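Local coordinates for protein heroin esterase (Rhodococcus sp., PDB 1LZL) that probably hydrolyses acetyl esters, heroin among them, as an esterase of the alpha/beta hydrolase fold, at residues A14-L26 and P207-Y220. Residues are numbered along the deposited sequence; the frame is centred on the assembly and turned at random.
Sequences ALTMLPKVDFADL and PLWHRPNAILSWKY
Phe-23 drops its ring from the loop between helices 9-14 and 26-41 onto helix 211-222 of this alpha/beta hydrolase, in an aromatic cluster with Trp-209 and Tyr-220. Its CB sits 3.6 Å from Leu-216 CD2 and also touches Asn-213 OD1. Along one flank of the ring CD2 meets Tyr-220 CE2, with the two rings inclined at 35°; one atom further, CE2 brushes Ser-217 CB. At the far end CZ lies 3.8 Å from Trp-209 CH2, and here the geometry is T-shaped: the indole presents its edge to the face of the phenyl ring, planes at 89°. Trp-209 reaches it because its side chain leaves CA with CG turned away from the backbone N (chi1 -152°) and beside the carbonyl carbon. The same indole touches His-290, a member of a probable Ser-His-Asp triad with Ser-160 and Asp-260, which places one end of the cluster beside what is probably the active site.

The backbone around Phe-23 is gripped by side chains of the helix. Asn-213 holds the residues before and after Asp-22 with one amide: ND2 donates to Val-21 O at 2.8 Å, almost in line with that carbonyl, while OD1 accepts from Phe-23 N at 3.1 Å, the N-H coming from above the carbonyl plane. A water bridges Val-21 N and Leu-208 O beside this pair. Toward the start of the loop the packing turns aliphatic and tight, Leu-18 CD2 pressing on Leu-208 CD2 at 3.3 Å and Leu-15 CD1 on the ring of Pro-207.

At the other end Tyr-220 lies with Leu-26 CD2 over one ring face, a CH-pi contact 4.2 Å from the centroid, and its hydroxyl OH donates a very short 2.5 Å hydrogen bond to Phe-23 O.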
ATOM      1  N   ALA A  14     -13.250 -19.429  -0.214  1.00 42.01           N
ATOM      2  CA  ALA A  14     -13.237 -18.366   0.773  1.00 39.37           C
ATOM      3  C   ALA A  14     -14.257 -17.281   0.467  1.00 34.19           C
ATOM      4  O   ALA A  14     -14.500 -16.351   1.247  1.00 35.32           O
ATOM      5  CB  ALA A  14     -11.813 -17.812   0.837  1.00 55.98           C
ATOM      6  N   LEU A  15     -14.909 -17.337  -0.686  1.00 32.89           N
ATOM      7  CA  LEU A  15     -15.812 -16.258  -1.078  1.00 35.79           C
ATOM      8  C   LEU A  15     -17.187 -16.319  -0.449  1.00 45.45           C
ATOM      9  O   LEU A  15     -17.876 -15.294  -0.334  1.00 53.70           O
ATOM     10  CB  LEU A  15     -15.932 -16.295  -2.608  1.00 35.39           C
ATOM     11  CG  LEU A  15     -16.178 -14.967  -3.303  1.00 39.78           C
ATOM     12  CD1 LEU A  15     -14.921 -14.119  -3.357  1.00 34.81           C
ATOM     13  CD2 LEU A  15     -16.714 -15.209  -4.713  1.00 58.63           C
ATOM     14  N   THR A  16     -17.725 -17.460  -0.010  1.00 43.64           N
ATOM     15  CA  THR A  16     -19.104 -17.297   0.467  1.00 45.55           C
ATOM     16  C   THR A  16     -19.137 -16.648   1.847  1.00 47.75           C
ATOM     17  O   THR A  16     -20.201 -16.186   2.220  1.00 52.84           O
ATOM     18  CB  THR A  16     -19.884 -18.617   0.551  1.00 48.07           C
ATOM     19  OG1 THR A  16     -19.024 -19.595   1.122  1.00 46.71           O
ATOM     20  CG2 THR A  16     -20.248 -19.094  -0.843  1.00 67.04           C
ATOM     21  N   MET A  17     -18.024 -16.600   2.547  1.00 46.35           N
ATOM     22  CA  MET A  17     -17.918 -16.079   3.900  1.00 46.54           C
ATOM     23  C   MET A  17     -17.649 -14.570   3.886  1.00 52.00           C
ATOM     24  O   MET A  17     -18.057 -13.801   4.777  1.00 48.99           O
ATOM     25  CB  MET A  17     -16.820 -16.850   4.628  1.00 50.73           C
ATOM     26  CG  MET A  17     -17.171 -18.287   4.970  1.00 64.99           C
ATOM     27  SD  MET A  17     -17.304 -19.418   3.572  1.00 92.59           S
ATOM     28  CE  MET A  17     -15.682 -19.219   2.811  1.00 35.52           C
ATOM     29  N   LEU A  18     -16.959 -14.165   2.823  1.00 50.84           N
ATOM     30  CA  LEU A  18     -16.517 -12.788   2.609  1.00 48.25           C
ATOM     31  C   LEU A  18     -17.601 -11.743   2.853  1.00 46.32           C
ATOM     32  O   LEU A  18     -18.621 -11.524   2.213  1.00 40.75           O
ATOM     33  CB  LEU A  18     -15.943 -12.650   1.195  1.00 49.97           C
ATOM     34  CG  LEU A  18     -14.422 -12.778   1.125  1.00 50.71           C
ATOM     35  CD1 LEU A  18     -13.951 -13.211  -0.256  1.00 58.39           C
ATOM     36  CD2 LEU A  18     -13.782 -11.453   1.510  1.00 55.65           C
ATOM     37  N   PRO A  19     -17.292 -11.018   3.919  1.00 40.15           N
ATOM     38  CA  PRO A  19     -18.077  -9.912   4.428  1.00 38.85           C
ATOM     39  C   PRO A  19     -18.233  -8.785   3.419  1.00 42.33           C
ATOM     40  O   PRO A  19     -17.327  -8.613   2.603  1.00 55.21           O
ATOM     41  CB  PRO A  19     -17.162  -9.364   5.544  1.00 46.57           C
ATOM     42  CG  PRO A  19     -15.794  -9.811   5.121  1.00 48.56           C
ATOM     43  CD  PRO A  19     -16.058 -11.249   4.712  1.00 49.04           C
ATOM     44  N   LYS A  20     -19.304  -8.006   3.460  1.00 33.32           N
ATOM     45  CA  LYS A  20     -19.348  -6.837   2.574  1.00 28.68           C
ATOM     46  C   LYS A  20     -18.621  -5.682   3.264  1.00 25.99           C
ATOM     47  O   LYS A  20     -18.896  -5.349   4.405  1.00 27.08           O
ATOM     48  CB  LYS A  20     -20.763  -6.399   2.184  1.00 40.16           C
ATOM     49  CG  LYS A  20     -21.452  -7.279   1.142  1.00 46.00           C
ATOM     50  CD  LYS A  20     -22.150  -6.472   0.057  1.00 49.16           C
ATOM     51  CE  LYS A  20     -21.697  -6.901  -1.326  1.00 49.37           C
ATOM     52  NZ  LYS A  20     -22.782  -7.466  -2.167  1.00 51.38           N
ATOM     53  N   VAL A  21     -17.653  -5.082   2.574  1.00 23.51           N
ATOM     54  CA  VAL A  21     -17.087  -3.845   3.133  1.00 23.36           C
ATOM     55  C   VAL A  21     -17.609  -2.705   2.273  1.00 21.48           C
ATOM     56  O   VAL A  21     -17.051  -2.351   1.257  1.00 25.90           O
ATOM     57  CB  VAL A  21     -15.562  -3.905   3.124  1.00 24.08           C
ATOM     58  CG1 VAL A  21     -14.983  -2.611   3.668  1.00 22.64           C
ATOM     59  CG2 VAL A  21     -15.136  -5.103   3.942  1.00 25.14           C
ATOM     60  N   ASP A  22     -18.755  -2.200   2.710  1.00 21.70           N
ATOM     61  CA  ASP A  22     -19.432  -1.213   1.885  1.00 21.52           C
ATOM     62  C   ASP A  22     -19.100   0.206   2.351  1.00 21.85           C
ATOM     63  O   ASP A  22     -19.497   0.584   3.463  1.00 21.75           O
ATOM     64  CB  ASP A  22     -20.936  -1.519   1.932  1.00 29.03           C
ATOM     65  CG  ASP A  22     -21.828  -0.291   1.926  1.00 42.58           C
ATOM     66  OD1 ASP A  22     -21.573   0.668   1.158  1.00 62.74           O
ATOM     67  OD2 ASP A  22     -22.816  -0.302   2.713  1.00 48.51           O
ATOM     68  N   PHE A  23     -18.427   0.970   1.477  1.00 19.19           N
ATOM     69  CA  PHE A  23     -18.026   2.319   1.799  1.00 15.77           C
ATOM     70  C   PHE A  23     -19.175   3.251   2.027  1.00 18.01           C
ATOM     71  O   PHE A  23     -19.021   4.348   2.538  1.00 22.82           O
ATOM     72  CB  PHE A  23     -17.122   2.888   0.639  1.00 17.56           C
ATOM     73  CG  PHE A  23     -15.682   2.648   1.066  1.00 15.99           C
ATOM     74  CD1 PHE A  23     -15.345   1.464   1.707  1.00 16.97           C
ATOM     75  CD2 PHE A  23     -14.670   3.592   0.860  1.00 15.87           C
ATOM     76  CE1 PHE A  23     -14.068   1.210   2.139  1.00 19.67           C
ATOM     77  CE2 PHE A  23     -13.381   3.341   1.314  1.00 12.95           C
ATOM     78  CZ  PHE A  23     -13.084   2.174   1.957  1.00 16.12           C
ATOM     79  N   ALA A  24     -20.382   2.868   1.633  1.00 21.01           N
ATOM     80  CA  ALA A  24     -21.472   3.839   1.751  1.00 25.85           C
ATOM     81  C   ALA A  24     -21.798   4.081   3.217  1.00 26.52           C
ATOM     82  O   ALA A  24     -22.265   5.154   3.613  1.00 35.76           O
ATOM     83  CB  ALA A  24     -22.650   3.346   0.928  1.00 27.84           C
ATOM     84  N   ASP A  25     -21.545   3.078   4.045  1.00 28.33           N
ATOM     85  CA  ASP A  25     -21.810   3.169   5.482  1.00 29.16           C
ATOM     86  C   ASP A  25     -20.426   3.027   6.118  1.00 33.54           C
ATOM     87  O   ASP A  25     -19.992   1.927   6.457  1.00 26.08           O
ATOM     88  CB  ASP A  25     -22.734   2.108   6.057  1.00 29.50           C
ATOM     89  CG  ASP A  25     -22.947   2.246   7.547  1.00 29.23           C
ATOM     90  OD1 ASP A  25     -22.468   3.207   8.150  1.00 41.67           O
ATOM     91  OD2 ASP A  25     -23.674   1.397   8.139  1.00 46.50           O
ATOM     92  N   LEU A  26     -19.768   4.170   6.235  1.00 25.48           N
ATOM     93  CA  LEU A  26     -18.388   4.106   6.719  1.00 24.46           C
ATOM     94  C   LEU A  26     -18.263   3.577   8.131  1.00 26.83           C
ATOM     95  O   LEU A  26     -17.350   2.770   8.338  1.00 26.07           O
ATOM     96  CB  LEU A  26     -17.788   5.502   6.596  1.00 28.17           C
ATOM     97  CG  LEU A  26     -16.293   5.554   6.447  1.00 22.91           C
ATOM     98  CD1 LEU A  26     -15.758   4.535   5.440  1.00 19.23           C
ATOM     99  CD2 LEU A  26     -15.884   6.979   6.071  1.00 21.86           C
ATOM    100  N   PRO A 207     -15.417  -9.151  -5.775  1.00 13.19           N
ATOM    101  CA  PRO A 207     -15.149  -9.317  -4.352  1.00 12.74           C
ATOM    102  C   PRO A 207     -14.316  -8.155  -3.770  1.00 13.41           C
ATOM    103  O   PRO A 207     -13.339  -7.738  -4.390  1.00 13.24           O
ATOM    104  CB  PRO A 207     -14.366 -10.623  -4.329  1.00 13.45           C
ATOM    105  CG  PRO A 207     -14.848 -11.394  -5.527  1.00 13.86           C
ATOM    106  CD  PRO A 207     -14.938 -10.315  -6.586  1.00 12.10           C
ATOM    107  N   LEU A 208     -14.771  -7.679  -2.608  1.00 14.22           N
ATOM    108  CA  LEU A 208     -14.166  -6.697  -1.741  1.00 14.46           C
ATOM    109  C   LEU A 208     -14.076  -5.320  -2.354  1.00 14.23           C
ATOM    110  O   LEU A 208     -14.479  -4.306  -1.724  1.00 16.82           O
ATOM    111  CB  LEU A 208     -12.790  -7.207  -1.289  1.00 15.56           C
ATOM    112  CG  LEU A 208     -12.869  -8.475  -0.419  1.00 18.16           C
ATOM    113  CD1 LEU A 208     -11.482  -8.761   0.125  1.00 19.84           C
ATOM    114  CD2 LEU A 208     -13.934  -8.274   0.645  1.00 26.95           C
ATOM    115  N   TRP A 209     -13.511  -5.127  -3.552  1.00 12.45           N
ATOM    116  CA  TRP A 209     -13.414  -3.827  -4.206  1.00 11.72           C
ATOM    117  C   TRP A 209     -14.158  -3.921  -5.531  1.00 11.03           C
ATOM    118  O   TRP A 209     -14.140  -4.987  -6.149  1.00 11.35           O
ATOM    119  CB  TRP A 209     -11.980  -3.392  -4.456  1.00 11.87           C
ATOM    120  CG  TRP A 209     -11.772  -1.886  -4.478  1.00 11.97           C
ATOM    121  CD1 TRP A 209     -11.329  -1.092  -5.479  1.00 11.64           C
ATOM    122  CD2 TRP A 209     -12.026  -1.005  -3.356  1.00 12.11           C
ATOM    123  NE1 TRP A 209     -11.274   0.238  -5.088  1.00 11.52           N
ATOM    124  CE2 TRP A 209     -11.704   0.286  -3.795  1.00 11.64           C
ATOM    125  CE3 TRP A 209     -12.497  -1.271  -2.064  1.00 12.07           C
ATOM    126  CZ2 TRP A 209     -11.833   1.404  -2.940  1.00 11.52           C
ATOM    127  CZ3 TRP A 209     -12.627  -0.146  -1.221  1.00 12.04           C
ATOM    128  CH2 TRP A 209     -12.307   1.140  -1.661  1.00 12.24           C
ATOM    129  N   HIS A 210     -14.701  -2.789  -5.917  1.00 12.55           N
ATOM    130  CA  HIS A 210     -15.622  -2.717  -7.052  1.00 13.82           C
ATOM    131  C   HIS A 210     -15.822  -1.254  -7.351  1.00 12.27           C
ATOM    132  O   HIS A 210     -15.455  -0.360  -6.544  1.00 12.28           O
ATOM    133  CB  HIS A 210     -16.920  -3.473  -6.775  1.00 15.41           C
ATOM    134  CG  HIS A 210     -17.576  -3.140  -5.462  1.00 16.54           C
ATOM    135  ND1 HIS A 210     -17.821  -4.093  -4.493  1.00 18.75           N
ATOM    136  CD2 HIS A 210     -17.998  -1.937  -4.976  1.00 14.96           C
ATOM    137  CE1 HIS A 210     -18.386  -3.475  -3.463  1.00 16.06           C
ATOM    138  NE2 HIS A 210     -18.502  -2.191  -3.752  1.00 17.41           N
ATOM    139  N   ARG A 211     -16.446  -0.980  -8.495  1.00 12.50           N
ATOM    140  CA  ARG A 211     -16.595   0.398  -8.917  1.00 11.66           C
ATOM    141  C   ARG A 211     -17.374   1.240  -7.884  1.00 12.03           C
ATOM    142  O   ARG A 211     -16.936   2.369  -7.595  1.00 12.23           O
ATOM    143  CB  ARG A 211     -17.248   0.410 -10.287  1.00 13.99           C
ATOM    144  CG  ARG A 211     -17.268   1.835 -10.862  1.00 13.22           C
ATOM    145  CD  ARG A 211     -18.014   1.801 -12.201  1.00 14.71           C
ATOM    146  NE  ARG A 211     -18.111   3.187 -12.670  1.00 12.88           N
ATOM    147  CZ  ARG A 211     -17.127   3.785 -13.321  1.00 13.51           C
ATOM    148  NH1 ARG A 211     -15.982   3.173 -13.611  1.00 15.50           N
ATOM    149  NH2 ARG A 211     -17.243   5.046 -13.721  1.00 14.50           N
ATOM    150  N   PRO A 212     -18.465   0.811  -7.299  1.00 12.99           N
ATOM    151  CA  PRO A 212     -19.102   1.623  -6.254  1.00 12.52           C
ATOM    152  C   PRO A 212     -18.170   1.986  -5.113  1.00 14.50           C
ATOM    153  O   PRO A 212     -18.176   3.174  -4.694  1.00 13.64           O
ATOM    154  CB  PRO A 212     -20.275   0.737  -5.774  1.00 12.59           C
ATOM    155  CG  PRO A 212     -20.621  -0.019  -7.015  1.00 13.33           C
ATOM    156  CD  PRO A 212     -19.280  -0.403  -7.602  1.00 13.12           C
ATOM    157  N   ASN A 213     -17.388   1.047  -4.591  1.00 12.11           N
ATOM    158  CA  ASN A 213     -16.426   1.441  -3.546  1.00 11.73           C
ATOM    159  C   ASN A 213     -15.375   2.405  -4.064  1.00 11.46           C
ATOM    160  O   ASN A 213     -14.942   3.303  -3.310  1.00 12.04           O
ATOM    161  CB  ASN A 213     -15.755   0.208  -2.915  1.00 12.83           C
ATOM    162  CG  ASN A 213     -16.534  -0.415  -1.790  1.00 13.40           C
ATOM    163  OD1 ASN A 213     -17.571   0.174  -1.363  1.00 14.87           O
ATOM    164  ND2 ASN A 213     -16.093  -1.539  -1.246  1.00 14.00           N
ATOM    165  N   ALA A 214     -14.904   2.223  -5.306  1.00 11.71           N
ATOM    166  CA  ALA A 214     -13.887   3.105  -5.878  1.00 12.24           C
ATOM    167  C   ALA A 214     -14.344   4.551  -5.912  1.00 12.69           C
ATOM    168  O   ALA A 214     -13.637   5.487  -5.515  1.00 12.12           O
ATOM    169  CB  ALA A 214     -13.477   2.625  -7.295  1.00 12.87           C
ATOM    170  N   ILE A 215     -15.624   4.782  -6.333  1.00 12.38           N
ATOM    171  CA  ILE A 215     -16.137   6.145  -6.387  1.00 12.56           C
ATOM    172  C   ILE A 215     -16.123   6.788  -5.003  1.00 12.79           C
ATOM    173  O   ILE A 215     -15.704   7.918  -4.827  1.00 15.08           O
ATOM    174  CB  ILE A 215     -17.580   6.142  -6.963  1.00 13.56           C
ATOM    175  CG1 ILE A 215     -17.580   5.717  -8.444  1.00 15.17           C
ATOM    176  CG2 ILE A 215     -18.271   7.467  -6.701  1.00 17.11           C
ATOM    177  CD1 ILE A 215     -18.961   5.283  -8.968  1.00 15.77           C
ATOM    178  N   LEU A 216     -16.629   6.057  -4.023  1.00 13.24           N
ATOM    179  CA  LEU A 216     -16.747   6.560  -2.653  1.00 12.27           C
ATOM    180  C   LEU A 216     -15.353   6.781  -2.077  1.00 11.95           C
ATOM    181  O   LEU A 216     -15.122   7.791  -1.354  1.00 13.67           O
ATOM    182  CB  LEU A 216     -17.526   5.594  -1.752  1.00 15.20           C
ATOM    183  CG  LEU A 216     -19.073   5.688  -1.848  1.00 23.12           C
ATOM    184  CD1 LEU A 216     -19.493   6.240  -3.187  1.00 39.50           C
ATOM    185  CD2 LEU A 216     -19.649   4.347  -1.488  1.00 21.22           C
ATOM    186  N   SER A 217     -14.406   5.926  -2.392  1.00 11.97           N
ATOM    187  CA  SER A 217     -13.046   6.041  -1.810  1.00 10.22           C
ATOM    188  C   SER A 217     -12.391   7.315  -2.270  1.00 11.22           C
ATOM    189  O   SER A 217     -11.852   8.082  -1.463  1.00 11.22           O
ATOM    190  CB  SER A 217     -12.254   4.824  -2.263  1.00 10.43           C
ATOM    191  OG  SER A 217     -10.843   4.893  -2.027  1.00 11.14           O
ATOM    192  N   TRP A 218     -12.433   7.605  -3.577  1.00 11.64           N
ATOM    193  CA  TRP A 218     -11.789   8.847  -4.013  1.00 11.62           C
ATOM    194  C   TRP A 218     -12.524  10.085  -3.531  1.00 11.78           C
ATOM    195  O   TRP A 218     -11.926  11.115  -3.267  1.00 12.44           O
ATOM    196  CB  TRP A 218     -11.655   8.846  -5.538  1.00 12.78           C
ATOM    197  CG  TRP A 218     -10.538   7.908  -5.976  1.00 11.02           C
ATOM    198  CD1 TRP A 218     -10.670   6.631  -6.512  1.00 11.66           C
ATOM    199  CD2 TRP A 218      -9.147   8.201  -5.910  1.00 10.78           C
ATOM    200  NE1 TRP A 218      -9.405   6.105  -6.791  1.00 11.64           N
ATOM    201  CE2 TRP A 218      -8.472   7.061  -6.415  1.00 10.72           C
ATOM    202  CE3 TRP A 218      -8.387   9.288  -5.463  1.00 11.08           C
ATOM    203  CZ2 TRP A 218      -7.090   6.993  -6.497  1.00 11.30           C
ATOM    204  CZ3 TRP A 218      -6.992   9.235  -5.547  1.00 11.48           C
ATOM    205  CH2 TRP A 218      -6.350   8.087  -6.065  1.00 11.46           C
ATOM    206  N   LYS A 219     -13.857  10.003  -3.444  1.00 11.88           N
ATOM    207  CA  LYS A 219     -14.630  11.143  -2.914  1.00 12.99           C
ATOM    208  C   LYS A 219     -14.266  11.410  -1.461  1.00 12.26           C
ATOM    209  O   LYS A 219     -14.041  12.567  -1.085  1.00 14.37           O
ATOM    210  CB  LYS A 219     -16.123  10.867  -3.103  1.00 16.81           C
ATOM    211  CG  LYS A 219     -17.049  11.993  -2.640  1.00 20.71           C
ATOM    212  CD  LYS A 219     -16.573  13.275  -3.317  1.00 19.09           C
ATOM    213  CE  LYS A 219     -17.443  14.499  -3.083  1.00 21.09           C
ATOM    214  NZ  LYS A 219     -17.022  15.587  -3.997  1.00 29.25           N
ATOM    215  N   TYR A 220     -14.183  10.395  -0.608  1.00 11.24           N
ATOM    216  CA  TYR A 220     -13.757  10.600   0.777  1.00 10.78           C
ATOM    217  C   TYR A 220     -12.370  11.227   0.835  1.00  9.95           C
ATOM    218  O   TYR A 220     -12.152  12.143   1.642  1.00 11.81           O
ATOM    219  CB  TYR A 220     -13.708   9.265   1.522  1.00 11.90           C
ATOM    220  CG  TYR A 220     -15.063   8.650   1.764  1.00 13.71           C
ATOM    221  CD1 TYR A 220     -16.181   9.445   1.990  1.00 18.85           C
ATOM    222  CD2 TYR A 220     -15.193   7.283   1.792  1.00 15.19           C
ATOM    223  CE1 TYR A 220     -17.405   8.798   2.215  1.00 23.61           C
ATOM    224  CE2 TYR A 220     -16.404   6.627   2.011  1.00 15.61           C
ATOM    225  CZ  TYR A 220     -17.500   7.422   2.227  1.00 20.20           C
ATOM    226  OH  TYR A 220     -18.713   6.807   2.442  1.00 22.90           O
TER
HETATM  227  O   HOH W   1     -17.152  -5.224  -0.278  1.00 24.94           O